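PDB 5UB3: phosphate-binding protein from Xanthomonas axonopodis pv. citri, which probably binds small anions such as phosphate in the periplasm, was crystallised with chloride, and probably serves as the receptor partner of a diguanylate cyclase. Local coordinates for residues S163-A168 with H191-F196; L96-R101 with G179-V184; P104-S109 with D199-H204; D142-A147 with G157-G162. All blocks are in the same frame, centred on the assembly; numbering follows the deposited sequence. Where two conformers were deposited one is given.

Contact 1. Residues S163-A168 with H191-F196; sequences SKLNVA and HMPPVF
K164 lays its aliphatic chain over one face of the H191 imidazole: CD sits 3.6 Å from the ring centroid and only 4° off the ring normal, a CH-pi contact. With CG beside the backbone N (chi1 -65°) and the rest of the chain extended, the lysine runs over the ring and on to D185, with which its NZ forms a salt bridge. The close fit continues at the backbone: the carbonyl of H191 is pushed against the first turn of helix 164-172, its O 3.6 Å from both L165 CA and A168 CB. That oxygen is buried with no polar partner in the model. A168 CB also comes within 4.2 Å of F196 CD2.

The outer side is more open: L165 is exposed, its CD1 touches the P193 ring 3.6 Å from CG, and the F196 ring stands further off. Upstream, S163 N-caps the helix, its OG accepting from N166 N at 2.8 Å.

Around this pair, F196 stacks on H172 further along helix 164-172, H191 also touches D185 of helix 183-186, and K164 rests on L181 of strand 178-182.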
loop_
_atom_site.group_PDB
_atom_site.type_symbol
_atom_site.label_atom_id
_atom_site.label_comp_id
_atom_site.label_asym_id
_atom_site.label_seq_id
_atom_site.Cartn_x
_atom_site.Cartn_y
_atom_site.Cartn_z
ATOM N N SER A 163 5.375 -10.367 -5.433
ATOM C CA SER A 163 4.902 -10.610 -4.093
ATOM C C SER A 163 5.958 -10.179 -3.081
ATOM O O SER A 163 7.175 -10.152 -3.355
ATOM C CB SER A 163 4.576 -12.077 -3.896
ATOM O OG SER A 163 5.758 -12.794 -3.663
ATOM N N LYS A 164 5.504 -9.893 -1.883
ATOM C CA LYS A 164 6.470 -9.584 -0.812
ATOM C C LYS A 164 7.435 -10.774 -0.528
ATOM O O LYS A 164 8.667 -10.596 -0.277
ATOM C CB LYS A 164 5.727 -9.161 0.411
ATOM C CG LYS A 164 4.950 -7.870 0.254
ATOM C CD LYS A 164 4.071 -7.613 1.455
ATOM C CE LYS A 164 3.257 -6.389 1.180
ATOM N NZ LYS A 164 2.602 -5.946 2.417
ATOM N N LEU A 165 6.878 -11.989 -0.584
ATOM C CA LEU A 165 7.660 -13.190 -0.307
ATOM C C LEU A 165 8.716 -13.333 -1.359
ATOM O O LEU A 165 9.842 -13.713 -1.069
ATOM C CB LEU A 165 6.762 -14.437 -0.314
ATOM C CG LEU A 165 7.459 -15.791 -0.066
ATOM C CD1 LEU A 165 8.341 -15.775 1.170
ATOM C CD2 LEU A 165 6.426 -16.901 0.050
ATOM N N ASN A 166 8.357 -13.022 -2.604
ATOM C CA ASN A 166 9.365 -13.036 -3.677
ATOM C C ASN A 166 10.518 -12.051 -3.454
ATOM O O ASN A 166 11.668 -12.367 -3.696
ATOM C CB ASN A 166 8.706 -12.822 -5.034
ATOM C CG ASN A 166 8.010 -14.079 -5.576
ATOM O OD1 ASN A 166 8.007 -15.148 -4.964
ATOM N ND2 ASN A 166 7.439 -13.935 -6.739
ATOM N N VAL A 167 10.228 -10.860 -2.967
ATOM C CA VAL A 167 11.321 -9.938 -2.634
ATOM C C VAL A 167 12.274 -10.650 -1.667
ATOM O O VAL A 167 13.467 -10.684 -1.856
ATOM C CB VAL A 167 10.774 -8.676 -1.983
ATOM C CG1 VAL A 167 11.899 -7.801 -1.503
ATOM C CG2 VAL A 167 9.921 -7.899 -2.971
ATOM N N ALA A 168 11.721 -11.208 -0.584
ATOM C CA ALA A 168 12.553 -11.857 0.405
ATOM C C ALA A 168 13.271 -13.060 -0.248
ATOM O O ALA A 168 14.468 -13.207 -0.149
ATOM C CB ALA A 168 11.696 -12.286 1.582
ATOM N N HIS A 191 5.451 -13.043 4.794
ATOM C CA HIS A 191 6.225 -12.199 3.882
ATOM C C HIS A 191 7.727 -12.353 4.074
ATOM O O HIS A 191 8.460 -12.339 3.113
ATOM C CB HIS A 191 5.808 -10.726 4.068
ATOM C CG HIS A 191 4.344 -10.501 3.841
ATOM N ND1 HIS A 191 3.568 -9.709 4.659
ATOM C CD2 HIS A 191 3.509 -11.016 2.914
ATOM C CE1 HIS A 191 2.328 -9.701 4.210
ATOM N NE2 HIS A 191 2.264 -10.494 3.158
ATOM N N MET A 192 8.180 -12.480 5.320
ATOM C CA MET A 192 9.601 -12.605 5.627
ATOM C C MET A 192 9.818 -13.847 6.503
ATOM O O MET A 192 9.942 -13.715 7.721
ATOM C CB MET A 192 10.095 -11.336 6.303
ATOM C CG MET A 192 11.493 -11.396 6.907
ATOM S SD MET A 192 12.874 -11.511 5.740
ATOM C CE MET A 192 12.434 -10.152 4.660
ATOM N N PRO A 193 9.877 -15.050 5.877
ATOM C CA PRO A 193 10.113 -16.321 6.597
ATOM C C PRO A 193 11.353 -16.254 7.455
ATOM O O PRO A 193 12.387 -15.753 7.031
ATOM C CB PRO A 193 10.291 -17.382 5.496
ATOM C CG PRO A 193 9.844 -16.750 4.246
ATOM C CD PRO A 193 9.920 -15.263 4.417
ATOM N N PRO A 194 11.224 -16.687 8.711
ATOM C CA PRO A 194 12.372 -16.738 9.598
ATOM C C PRO A 194 13.627 -17.359 8.959
ATOM O O PRO A 194 14.699 -16.784 9.087
ATOM C CB PRO A 194 11.848 -17.564 10.770
ATOM C CG PRO A 194 10.416 -17.158 10.830
ATOM C CD PRO A 194 9.962 -16.985 9.408
ATOM N N VAL A 195 13.476 -18.480 8.249
ATOM C CA VAL A 195 14.595 -19.127 7.542
ATOM C C VAL A 195 15.347 -18.143 6.633
ATOM O O VAL A 195 16.540 -18.243 6.517
ATOM C CB VAL A 195 14.151 -20.399 6.758
ATOM C CG1 VAL A 195 13.158 -20.085 5.644
ATOM C CG2 VAL A 195 15.333 -21.123 6.155
ATOM N N PHE A 196 14.649 -17.196 5.989
ATOM C CA PHE A 196 15.298 -16.156 5.197
ATOM C C PHE A 196 15.792 -15.012 6.024
ATOM O O PHE A 196 16.895 -14.557 5.806
ATOM C CB PHE A 196 14.429 -15.572 4.029
ATOM C CG PHE A 196 13.929 -16.588 3.031
ATOM C CD1 PHE A 196 14.535 -17.833 2.861
ATOM C CD2 PHE A 196 12.843 -16.262 2.225
ATOM C CE1 PHE A 196 14.019 -18.734 1.947
ATOM C CE2 PHE A 196 12.332 -17.152 1.301
ATOM C CZ PHE A 196 12.920 -18.388 1.156
#

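Contact 2. Residues L96-R101 with G179-V184; sequences LFFVRR and GALSNV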
loop_
_atom_site.group_PDB
_atom_site.type_symbol
_atom_site.label_atom_id
_atom_site.label_comp_id
_atom_site.label_asym_id
_atom_site.label_seq_id
_atom_site.Cartn_x
_atom_site.Cartn_y
_atom_site.Cartn_z
ATOM N N LEU A 96 12.082 -0.569 4.667
ATOM C CA LEU A 96 13.441 -0.967 4.937
ATOM C C LEU A 96 14.054 -1.648 3.737
ATOM O O LEU A 96 13.375 -2.321 2.932
ATOM C CB LEU A 96 13.524 -1.798 6.196
ATOM C CG LEU A 96 12.608 -2.967 6.462
ATOM C CD1 LEU A 96 13.088 -4.069 5.554
ATOM C CD2 LEU A 96 12.597 -3.434 7.932
ATOM N N PHE A 97 15.333 -1.409 3.568
ATOM C CA PHE A 97 16.081 -2.071 2.510
ATOM C C PHE A 97 16.889 -3.106 3.215
ATOM O O PHE A 97 17.509 -2.818 4.225
ATOM C CB PHE A 97 17.001 -1.105 1.813
ATOM C CG PHE A 97 16.298 -0.085 0.949
ATOM C CD1 PHE A 97 15.649 0.983 1.523
ATOM C CD2 PHE A 97 16.339 -0.176 -0.421
ATOM C CE1 PHE A 97 15.032 1.933 0.739
ATOM C CE2 PHE A 97 15.717 0.754 -1.220
ATOM C CZ PHE A 97 15.084 1.837 -0.635
ATOM N N PHE A 98 16.942 -4.311 2.677
ATOM C CA PHE A 98 17.708 -5.330 3.315
ATOM C C PHE A 98 18.520 -6.127 2.305
ATOM O O PHE A 98 18.171 -6.201 1.129
ATOM C CB PHE A 98 16.794 -6.247 4.116
ATOM C CG PHE A 98 15.866 -7.028 3.276
ATOM C CD1 PHE A 98 14.623 -6.494 2.927
ATOM C CD2 PHE A 98 16.231 -8.297 2.784
ATOM C CE1 PHE A 98 13.763 -7.200 2.109
ATOM C CE2 PHE A 98 15.380 -9.005 1.986
ATOM C CZ PHE A 98 14.150 -8.465 1.632
ATOM N N VAL A 99 19.593 -6.707 2.792
ATOM C CA VAL A 99 20.456 -7.597 2.013
ATOM C C VAL A 99 20.810 -8.862 2.746
ATOM O O VAL A 99 20.608 -8.972 3.960
ATOM C CB VAL A 99 21.794 -6.932 1.718
ATOM C CG1 VAL A 99 21.564 -5.636 0.953
ATOM C CG2 VAL A 99 22.606 -6.700 2.995
ATOM N N ARG A 100 21.428 -9.781 2.024
ATOM C CA ARG A 100 22.096 -10.881 2.718
ATOM C C ARG A 100 23.202 -10.362 3.619
ATOM O O ARG A 100 23.886 -9.388 3.315
ATOM C CB ARG A 100 22.655 -11.896 1.745
ATOM C CG ARG A 100 21.547 -12.690 1.073
ATOM C CD ARG A 100 22.154 -13.880 0.374
ATOM N NE ARG A 100 22.965 -14.664 1.312
ATOM C CZ ARG A 100 22.555 -15.723 2.019
ATOM N NH1 ARG A 100 21.308 -16.219 1.909
ATOM N NH2 ARG A 100 23.446 -16.330 2.820
ATOM N N ARG A 101 23.348 -10.985 4.775
ATOM C CA ARG A 101 24.331 -10.498 5.738
ATOM C C ARG A 101 25.731 -10.653 5.122
ATOM O O ARG A 101 26.572 -9.836 5.358
ATOM C CB ARG A 101 24.136 -11.171 7.111
ATOM C CG ARG A 101 25.394 -11.547 7.890
ATOM C CD ARG A 101 25.178 -11.648 9.411
ATOM N NE ARG A 101 24.803 -10.369 10.047
ATOM C CZ ARG A 101 25.542 -9.240 10.086
ATOM N NH1 ARG A 101 26.745 -9.144 9.509
ATOM N NH2 ARG A 101 25.056 -8.165 10.722
ATOM N N GLY A 179 16.517 -5.987 -1.149
ATOM C CA GLY A 179 15.097 -6.069 -1.132
ATOM C C GLY A 179 14.496 -4.887 -0.406
ATOM O O GLY A 179 15.172 -4.310 0.428
ATOM N N ALA A 180 13.265 -4.505 -0.778
ATOM C CA ALA A 180 12.548 -3.450 -0.058
ATOM C C ALA A 180 11.243 -4.032 0.431
ATOM O O ALA A 180 10.545 -4.656 -0.309
ATOM C CB ALA A 180 12.310 -2.254 -0.917
ATOM N N LEU A 181 10.970 -3.859 1.722
ATOM C CA LEU A 181 9.672 -4.234 2.327
ATOM C C LEU A 181 9.332 -3.230 3.427
ATOM O O LEU A 181 10.241 -2.504 3.870
ATOM C CB LEU A 181 9.801 -5.573 2.973
ATOM C CG LEU A 181 9.921 -6.820 2.121
ATOM C CD1 LEU A 181 10.101 -8.015 3.032
ATOM C CD2 LEU A 181 8.686 -7.040 1.294
ATOM N N SER A 182 8.075 -3.232 3.928
ATOM C CA SER A 182 7.733 -2.370 5.078
ATOM C C SER A 182 8.354 -2.979 6.336
ATOM O O SER A 182 8.628 -4.176 6.427
ATOM C CB SER A 182 6.206 -2.265 5.334
ATOM O OG SER A 182 5.776 -3.445 5.961
ATOM N N ASN A 183 8.515 -2.142 7.335
ATOM C CA ASN A 183 8.965 -2.592 8.633
ATOM C C ASN A 183 8.013 -3.570 9.233
ATOM O O ASN A 183 8.406 -4.428 9.940
ATOM C CB ASN A 183 9.147 -1.411 9.549
ATOM C CG ASN A 183 7.847 -0.685 9.818
ATOM O OD1 ASN A 183 7.085 -0.304 8.921
ATOM N ND2 ASN A 183 7.577 -0.523 11.085
ATOM N N VAL A 184 6.742 -3.484 8.876
ATOM C CA VAL A 184 5.745 -4.441 9.374
ATOM C C VAL A 184 5.877 -5.793 8.694
ATOM O O VAL A 184 5.828 -6.879 9.336
ATOM C CB VAL A 184 4.333 -3.920 9.148
ATOM C CG1 VAL A 184 3.310 -4.896 9.738
ATOM C CG2 VAL A 184 4.188 -2.554 9.770
#
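L96 and L181 exchange both of their backbone bonds: L96 N donates to L181 O at 2.8 Å, nearly straight at 171°, and L181 N returns a bond to L96 O at 3.1 Å. Two residues along strand 92-100, F98 pairs with G179 in the same way: F98 N to G179 O at 2.9 Å, G179 N to F98 O at 2.8 Å. Two of the carbonyls take a CH donor as well, L96 O from A180 CA at 3.3 Å and G179 O from F97 CA at 3.2 Å. F97 and A180, the non-hydrogen-bonded pair between them, face the other way; the backbone of F97 is satisfied by V203 and H204 on the next strand. N183 OD1 accepts from H94 N, and S182 OG caps D185 N.

F98 has its CG between the backbone N and the carbonyl carbon (chi1 66°), which swings the ring across the neighbouring strand. G179 CA lies over that ring, 4.0 Å from its centroid, and L181 CG meets it obliquely.

Strand 92-100 runs antiparallel to 178-182, which is itself parallel to 115-118; one reversed strand in an otherwise parallel sheet is consistent with a lobe of a type II periplasmic binding protein.

Contact 3. Residues P104-S109 with D199-H204; sequences PIHSLS and DFRIVH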
loop_
_atom_site.group_PDB
_atom_site.type_symbol
_atom_site.label_atom_id
_atom_site.label_comp_id
_atom_site.label_asym_id
_atom_site.label_seq_id
_atom_site.Cartn_x
_atom_site.Cartn_y
_atom_site.Cartn_z
ATOM N N PRO A 104 28.292 -7.408 0.436
ATOM C CA PRO A 104 29.162 -6.315 0.761
ATOM C C PRO A 104 28.452 -4.939 0.835
ATOM O O PRO A 104 29.122 -3.912 1.040
ATOM C CB PRO A 104 30.089 -6.316 -0.426
ATOM C CG PRO A 104 29.167 -6.631 -1.555
ATOM C CD PRO A 104 28.331 -7.734 -1.003
ATOM N N ILE A 105 27.129 -4.918 0.682
ATOM C CA ILE A 105 26.349 -3.670 0.787
ATOM C C ILE A 105 26.055 -3.308 2.271
ATOM O O ILE A 105 25.410 -4.092 2.985
ATOM C CB ILE A 105 25.011 -3.863 0.066
ATOM C CG1 ILE A 105 25.232 -4.121 -1.432
ATOM C CG2 ILE A 105 24.107 -2.657 0.325
ATOM C CD1 ILE A 105 24.047 -4.767 -2.146
ATOM N N HIS A 106 26.457 -2.106 2.697
ATOM C CA HIS A 106 26.155 -1.627 4.043
ATOM C C HIS A 106 25.278 -0.394 4.137
ATOM O O HIS A 106 24.855 -0.058 5.217
ATOM C CB HIS A 106 27.447 -1.420 4.830
ATOM C CG HIS A 106 28.088 -2.715 5.165
ATOM N ND1 HIS A 106 28.902 -3.385 4.268
ATOM C CD2 HIS A 106 27.922 -3.540 6.225
ATOM C CE1 HIS A 106 29.271 -4.537 4.796
ATOM N NE2 HIS A 106 28.675 -4.662 5.974
ATOM N N SER A 107 24.972 0.244 3.015
ATOM C CA SER A 107 24.237 1.474 3.075
ATOM C C SER A 107 23.459 1.577 1.799
ATOM O O SER A 107 23.818 0.976 0.801
ATOM C CB SER A 107 25.200 2.680 3.152
ATOM O OG SER A 107 25.927 2.773 1.952
ATOM N N LEU A 108 22.484 2.453 1.798
ATOM C CA LEU A 108 21.769 2.765 0.549
ATOM C C LEU A 108 22.645 3.171 -0.641
ATOM O O LEU A 108 22.393 2.733 -1.811
ATOM C CB LEU A 108 20.714 3.860 0.806
ATOM C CG LEU A 108 19.685 3.944 -0.321
ATOM C CD1 LEU A 108 18.680 2.793 -0.313
ATOM C CD2 LEU A 108 19.061 5.330 -0.201
ATOM N N SER A 109 23.625 4.043 -0.382
ATOM C CA SER A 109 24.542 4.531 -1.442
ATOM C C SER A 109 25.223 3.393 -2.159
ATOM O O SER A 109 25.389 3.419 -3.368
ATOM C CB SER A 109 25.619 5.456 -0.831
ATOM O OG SER A 109 25.020 6.557 -0.091
ATOM N N ASP A 199 19.230 -14.665 7.632
ATOM C CA ASP A 199 20.369 -14.384 6.744
ATOM C C ASP A 199 20.472 -12.958 6.230
ATOM O O ASP A 199 21.354 -12.652 5.431
ATOM C CB ASP A 199 20.394 -15.396 5.623
ATOM C CG ASP A 199 20.739 -16.830 6.120
ATOM O OD1 ASP A 199 21.515 -17.009 7.050
ATOM O OD2 ASP A 199 20.195 -17.764 5.552
ATOM N N PHE A 200 19.584 -12.081 6.708
ATOM C CA PHE A 200 19.488 -10.712 6.246
ATOM C C PHE A 200 19.903 -9.657 7.258
ATOM O O PHE A 200 19.762 -9.821 8.456
ATOM C CB PHE A 200 18.019 -10.391 5.871
ATOM C CG PHE A 200 17.490 -11.139 4.700
ATOM C CD1 PHE A 200 18.314 -11.590 3.681
ATOM C CD2 PHE A 200 16.148 -11.331 4.570
ATOM C CE1 PHE A 200 17.782 -12.252 2.589
ATOM C CE2 PHE A 200 15.593 -12.022 3.470
ATOM C CZ PHE A 200 16.416 -12.456 2.478
ATOM N N ARG A 201 20.333 -8.533 6.721
ATOM C CA ARG A 201 20.705 -7.370 7.456
ATOM C C ARG A 201 19.923 -6.180 6.843
ATOM O O ARG A 201 19.870 -6.003 5.605
ATOM C CB ARG A 201 22.214 -7.210 7.249
ATOM C CG ARG A 201 22.865 -5.968 7.789
ATOM C CD ARG A 201 24.382 -6.196 7.948
ATOM N NE ARG A 201 25.010 -6.832 6.771
ATOM C CZ ARG A 201 25.258 -6.198 5.651
ATOM N NH1 ARG A 201 24.927 -4.921 5.542
ATOM N NH2 ARG A 201 25.813 -6.840 4.622
ATOM N N ILE A 202 19.399 -5.315 7.710
ATOM C CA ILE A 202 18.807 -4.049 7.256
ATOM C C ILE A 202 19.883 -3.004 6.958
ATOM O O ILE A 202 20.727 -2.730 7.789
ATOM C CB ILE A 202 17.794 -3.537 8.277
ATOM C CG1 ILE A 202 16.663 -4.585 8.424
ATOM C CG2 ILE A 202 17.267 -2.190 7.853
ATOM C CD1 ILE A 202 15.949 -4.452 9.736
ATOM N N VAL A 203 19.879 -2.446 5.746
ATOM C CA VAL A 203 20.870 -1.442 5.374
ATOM C C VAL A 203 20.356 -0.005 5.334
ATOM O O VAL A 203 21.156 0.915 5.288
ATOM C CB VAL A 203 21.629 -1.812 4.052
ATOM C CG1 VAL A 203 22.381 -3.098 4.278
ATOM C CG2 VAL A 203 20.712 -1.901 2.841
ATOM N N HIS A 204 19.042 0.198 5.351
ATOM C CA HIS A 204 18.520 1.536 5.276
ATOM C C HIS A 204 17.061 1.526 5.684
ATOM O O HIS A 204 16.324 0.546 5.431
ATOM C CB HIS A 204 18.621 2.054 3.873
ATOM C CG HIS A 204 18.212 3.478 3.743
ATOM N ND1 HIS A 204 19.078 4.520 4.000
ATOM C CD2 HIS A 204 17.011 4.045 3.463
ATOM C CE1 HIS A 204 18.449 5.668 3.820
ATOM N NE2 HIS A 204 17.187 5.410 3.527
HETATM O O HOH W 1 21.669 3.579 4.278
#
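The guanidinium of R201 lies flat on one face of the H106 imidazole, centres 4.1 Å apart and planes at 13°. At the guanidinium's edge sits the carbonyl of I105: NH1 donates to I105 O at 2.7 Å, almost in the plane of both groups, and NH2 adds a weak bond to the same oxygen. NH2 also reaches R101 O, which helps fix the rotation of the group, whereas NE is buried without a partner in the model. The bend that turns the guanidinium this way is at chi3 (46°). H106 in turn donates from ND1 to P104 O at 3.3 Å, from above that carbonyl's plane.

The second ring, H204, carries L108 CD2 over the centre of one face, 4.1 Å from the centroid. Strand 200-205 has a classic beta bulge here, V203 and H204 both facing F97 of strand 92-100. The loop 104-109 follows the outer edge of this strand, and water 1 fills in where the backbones do not bond directly: it accepts from L108 N at 2.8 Å, donates to V203 O at 2.9 Å, and lies in the H204 ring plane next to ND1. On its far side H204 is bonded through NE2 to E133 of helix 124-136, so both ring nitrogens are engaged. V203 CG1 presses against I105 O at 3.4 Å.

Contact 4. Residues D142-A147 with G157-G162; sequences DVLLSA and GYLMVG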
loop_
_atom_site.group_PDB
_atom_site.type_symbol
_atom_site.label_atom_id
_atom_site.label_comp_id
_atom_site.label_asym_id
_atom_site.label_seq_id
_atom_site.Cartn_x
_atom_site.Cartn_y
_atom_site.Cartn_z
ATOM N N ASP A 142 17.588 1.887 -12.850
ATOM C CA ASP A 142 16.980 1.596 -14.091
ATOM C C ASP A 142 16.186 0.329 -14.007
ATOM O O ASP A 142 16.560 -0.598 -13.262
ATOM C CB ASP A 142 18.050 1.414 -15.172
ATOM C CG ASP A 142 18.935 2.665 -15.337
ATOM O OD1 ASP A 142 18.373 3.736 -15.559
ATOM O OD2 ASP A 142 20.157 2.536 -15.287
ATOM N N VAL A 143 15.094 0.238 -14.751
ATOM C CA VAL A 143 14.351 -1.020 -14.760
ATOM C C VAL A 143 15.202 -2.096 -15.421
ATOM O O VAL A 143 15.791 -1.853 -16.480
ATOM C CB VAL A 143 12.934 -0.906 -15.347
ATOM C CG1 VAL A 143 12.936 -0.652 -16.832
ATOM C CG2 VAL A 143 12.169 -2.192 -15.056
ATOM N N LEU A 144 15.294 -3.263 -14.779
ATOM C CA LEU A 144 15.947 -4.406 -15.396
ATOM C C LEU A 144 14.913 -5.385 -15.928
ATOM O O LEU A 144 13.879 -5.594 -15.346
ATOM C CB LEU A 144 16.890 -5.057 -14.445
ATOM C CG LEU A 144 17.983 -4.139 -13.885
ATOM C CD1 LEU A 144 18.763 -4.952 -12.830
ATOM C CD2 LEU A 144 18.909 -3.560 -14.944
ATOM N N LEU A 145 15.207 -5.984 -17.055
ATOM C CA LEU A 145 14.231 -6.764 -17.729
ATOM C C LEU A 145 14.070 -8.178 -17.165
ATOM O O LEU A 145 13.016 -8.745 -17.191
ATOM C CB LEU A 145 14.587 -6.787 -19.206
ATOM C CG LEU A 145 14.134 -5.475 -19.839
ATOM C CD1 LEU A 145 15.142 -4.316 -19.637
ATOM C CD2 LEU A 145 13.831 -5.778 -21.286
ATOM N N SER A 146 15.147 -8.744 -16.675
ATOM C CA SER A 146 15.113 -10.094 -16.120
ATOM C C SER A 146 16.264 -10.218 -15.160
ATOM O O SER A 146 17.116 -9.361 -15.080
ATOM C CB SER A 146 15.236 -11.119 -17.204
ATOM O OG SER A 146 16.539 -11.049 -17.741
ATOM N N ALA A 147 16.302 -11.326 -14.433
ATOM C CA ALA A 147 17.356 -11.516 -13.480
ATOM C C ALA A 147 18.751 -11.728 -14.135
ATOM O O ALA A 147 19.750 -11.587 -13.476
ATOM C CB ALA A 147 16.998 -12.674 -12.537
ATOM N N GLY A 157 19.742 -1.059 -10.433
ATOM C CA GLY A 157 18.673 -1.504 -11.267
ATOM C C GLY A 157 17.659 -2.248 -10.422
ATOM O O GLY A 157 18.019 -2.839 -9.364
ATOM N N TYR A 158 16.420 -2.232 -10.862
ATOM C CA TYR A 158 15.380 -2.920 -10.119
ATOM C C TYR A 158 14.700 -3.949 -10.936
ATOM O O TYR A 158 14.597 -3.820 -12.170
ATOM C CB TYR A 158 14.373 -1.975 -9.485
ATOM C CG TYR A 158 13.437 -1.302 -10.413
ATOM C CD1 TYR A 158 13.820 -0.189 -11.083
ATOM C CD2 TYR A 158 12.144 -1.772 -10.600
ATOM C CE1 TYR A 158 12.957 0.442 -11.938
ATOM C CE2 TYR A 158 11.276 -1.137 -11.432
ATOM C CZ TYR A 158 11.689 -0.030 -12.094
ATOM O OH TYR A 158 10.878 0.652 -12.937
ATOM N N LEU A 159 14.251 -4.977 -10.233
ATOM C CA LEU A 159 13.446 -6.027 -10.802
ATOM C C LEU A 159 12.128 -6.139 -10.034
ATOM O O LEU A 159 12.131 -6.278 -8.799
ATOM C CB LEU A 159 14.188 -7.328 -10.678
ATOM C CG LEU A 159 15.396 -7.402 -11.571
ATOM C CD1 LEU A 159 16.376 -8.420 -11.054
ATOM C CD2 LEU A 159 14.918 -7.752 -12.965
ATOM N N MET A 160 11.039 -6.157 -10.775
ATOM C CA MET A 160 9.714 -6.383 -10.175
ATOM C C MET A 160 9.515 -7.873 -10.041
ATOM O O MET A 160 9.474 -8.561 -11.037
ATOM C CB MET A 160 8.614 -5.812 -11.040
ATOM C CG MET A 160 8.845 -4.359 -11.398
ATOM S SD MET A 160 8.664 -3.295 -9.964
ATOM C CE MET A 160 7.160 -2.487 -10.528
ATOM N N VAL A 161 9.346 -8.328 -8.809
ATOM C CA VAL A 161 9.108 -9.740 -8.513
ATOM C C VAL A 161 7.662 -10.033 -8.005
ATOM O O VAL A 161 7.332 -11.172 -7.678
ATOM C CB VAL A 161 10.183 -10.250 -7.555
ATOM C CG1 VAL A 161 11.580 -9.972 -8.096
ATOM C CG2 VAL A 161 10.052 -9.645 -6.166
ATOM N N GLY A 162 6.825 -9.004 -7.928
ATOM C CA GLY A 162 5.417 -9.124 -7.497
ATOM C C GLY A 162 5.236 -9.175 -5.978
ATOM O O GLY A 162 4.994 -8.148 -5.300
HETATM O O HOH W 2 11.657 -5.642 -13.715
#
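Y158 has its CG placed between backbone N and carbonyl carbon (chi1 72°), which folds the phenol back over the neighbouring strand; V143, with CG2 anti to its own N, offers that methyl to the ring. V143 CA lies over the ring face, 3.5 Å from Y158 CE1, and V143 CG2 makes a CH-pi contact 4.1 Å from the centroid. The ring lies over a parallel strand pair, 141-143 beside 156-160, with 141-143 at the outer side of 156-160 and strand 115-118 on its other side. The bonds have the usual parallel stagger: Y158 N donates to D142 O at 2.9 Å, and Y158 O accepts from L144 N at 2.8 Å, the latter bond bent little (164°). D142 O is also approached by G157 CA.

Y158 also touches Y127 and M131 of helix 124-136. Beyond L144 the segment 142-147 turns away, and water 2 links the two backbones, donating to L144 O and accepting from M160 N. L159 fills the bend made by L144 to A147 with its branched end: its CD2 reaches L144 CB, and the same methyl sits 3.4 Å from L144 O and equally 3.4 Å from S146 O.

Overall arrangement
From the N terminus, strand 92-100 opens contact 2 and the loop after it opens contact 3. Contact 4 then opens and closes within residues 142-162, nested inside both, tying the outer strand 141-143 to 156-160. A short turn leads into helix 164-172, where contact 1 begins, in series with contact 4. Strand 178-182 closes contact 2 before contact 1 closes at 191-196, so those two cross; M192, K164 and V167 of contact 1 pack on contact 2's strand. Last, 199-204 closes contact 3 on strand 200-205, enclosing contact 1 and crossing contact 2. Strand 92-100 lies between 178-182 and 200-205, which joins contacts 2 and 3 directly through backbone bonds.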